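Local coordinates for protein D-alanyl-D-alanine carboxypeptidase (Streptococcus pneumoniae R6, PDB 1XP4) that probably removes the C-terminal D-alanine from peptidoglycan precursor peptides, acting as a serine-type D-Ala-D-Ala carboxypeptidase in cell wall synthesis, at residues L147-L152 / P158-D163. Sequence-based numbering, arbitrary orientation.
Sequences LNNETL and PGSKKD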
# COMPACT_ATOMS: atom_id res chain seq x y z
N LEU A 147 -1.43 -2.51 18.85
CA LEU A 147 -1.10 -3.15 20.12
C LEU A 147 -2.29 -4.00 20.56
O LEU A 147 -3.38 -3.94 19.97
CB LEU A 147 -0.86 -2.10 21.21
CG LEU A 147 0.19 -1.01 21.11
CD1 LEU A 147 -0.28 0.20 21.91
CD2 LEU A 147 1.51 -1.51 21.61
N ASN A 148 -2.08 -4.80 21.60
CA ASN A 148 -3.15 -5.61 22.14
C ASN A 148 -3.79 -4.71 23.20
O ASN A 148 -3.11 -3.88 23.80
CB ASN A 148 -2.56 -6.87 22.76
CG ASN A 148 -3.62 -7.79 23.30
OD1 ASN A 148 -4.09 -7.62 24.43
ND2 ASN A 148 -4.02 -8.78 22.50
N ASN A 149 -5.09 -4.85 23.42
CA ASN A 149 -5.76 -4.02 24.41
C ASN A 149 -5.21 -4.15 25.83
O ASN A 149 -5.24 -3.18 26.60
CB ASN A 149 -7.26 -4.30 24.40
CG ASN A 149 -7.98 -3.66 23.23
OD1 ASN A 149 -7.50 -2.67 22.66
ND2 ASN A 149 -9.14 -4.20 22.88
N GLU A 150 -4.72 -5.33 26.19
CA GLU A 150 -4.19 -5.52 27.54
C GLU A 150 -3.07 -4.52 27.80
O GLU A 150 -2.72 -4.27 28.95
CB GLU A 150 -3.63 -6.94 27.72
CG GLU A 150 -4.62 -8.06 27.41
CD GLU A 150 -4.07 -9.44 27.74
OE1 GLU A 150 -2.82 -9.60 27.72
OE2 GLU A 150 -4.87 -10.37 27.99
N THR A 151 -2.52 -3.96 26.72
CA THR A 151 -1.44 -2.99 26.83
C THR A 151 -2.02 -1.60 27.04
O THR A 151 -1.35 -0.70 27.53
CB THR A 151 -0.57 -2.93 25.55
OG1 THR A 151 -0.03 -4.23 25.28
CG2 THR A 151 0.57 -1.94 25.72
N LEU A 152 -3.28 -1.44 26.66
CA LEU A 152 -3.95 -0.16 26.77
C LEU A 152 -4.79 -0.04 28.04
O LEU A 152 -5.49 0.96 28.22
CB LEU A 152 -4.85 0.06 25.56
CG LEU A 152 -4.18 -0.16 24.21
CD1 LEU A 152 -5.17 0.09 23.09
CD2 LEU A 152 -2.99 0.77 24.10
N PRO A 158 -14.93 1.06 23.50
CA PRO A 158 -16.11 0.64 24.26
C PRO A 158 -16.72 -0.58 23.60
O PRO A 158 -17.12 -0.53 22.43
CB PRO A 158 -17.03 1.85 24.16
CG PRO A 158 -16.07 2.99 24.08
CD PRO A 158 -15.04 2.48 23.10
N GLY A 159 -16.78 -1.69 24.34
CA GLY A 159 -17.34 -2.90 23.79
C GLY A 159 -16.27 -3.91 23.43
O GLY A 159 -16.51 -5.11 23.48
N SER A 160 -15.09 -3.42 23.07
CA SER A 160 -13.99 -4.32 22.71
C SER A 160 -13.52 -5.12 23.93
O SER A 160 -13.68 -4.69 25.07
CB SER A 160 -12.82 -3.52 22.12
OG SER A 160 -12.20 -2.70 23.09
N LYS A 161 -12.95 -6.28 23.68
CA LYS A 161 -12.47 -7.13 24.75
C LYS A 161 -11.09 -6.69 25.18
O LYS A 161 -10.38 -6.02 24.42
CB LYS A 161 -12.48 -8.60 24.29
CG LYS A 161 -13.86 -9.05 23.83
CD LYS A 161 -13.88 -10.46 23.27
CE LYS A 161 -15.28 -10.81 22.76
NZ LYS A 161 -15.37 -12.21 22.24
N LYS A 162 -10.71 -7.05 26.40
CA LYS A 162 -9.42 -6.66 26.96
C LYS A 162 -8.17 -7.20 26.28
O LYS A 162 -7.10 -6.62 26.43
CB LYS A 162 -9.40 -6.99 28.45
CG LYS A 162 -10.39 -6.16 29.24
CD LYS A 162 -10.29 -6.43 30.73
CE LYS A 162 -11.17 -5.48 31.53
NZ LYS A 162 -11.07 -5.75 32.99
N ASP A 163 -8.29 -8.31 25.56
CA ASP A 163 -7.12 -8.83 24.86
C ASP A 163 -7.32 -8.85 23.34
O ASP A 163 -6.61 -9.56 22.63
CB ASP A 163 -6.75 -10.23 25.36
CG ASP A 163 -7.92 -11.18 25.37
OD1 ASP A 163 -8.81 -11.06 24.50
OD2 ASP A 163 -7.94 -12.08 26.23
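Asn148 meets Asp163 through ND2, while its OD1 binds within its own segment. With CG anti to the backbone N (chi1 -178°), its ND2 reaches the backbone O of Asp163 at 2.7 Å; the bond is bent, and the donor sits above the carbonyl plane. The same ND2 also bonds Glu165. Its OD1 accepts from the backbone N of Glu150, two residues on, at 3.0 Å, which holds the amide from both ends. The side chain of Asn149 points toward 158-163 and makes a straighter bond (163°). Its ND2 meets the backbone O of Lys161 at 2.7 Å, almost head-on to the carbonyl and within the amide plane, while its OD1 accepts from Asn143, fixing the rotation of this buried group. Ser160 OG, nearby, is hydrogen-bonded to the backbone O of Tyr157. The CB of Asn149 packs against the O of Lys162. Glu150 extends beside Asp163, both side chains pointing the same way; OE2 of Glu150 lies 3.9 Å from OD2 of Asp163, and these like charges probably repel mildly. The two amide-to-carbonyl bonds join two limbs of the surface loop between helix 120-133 and strand 167-168 of the carboxypeptidase domain, and Asn148 to Glu150 form an Asx turn in its first limb.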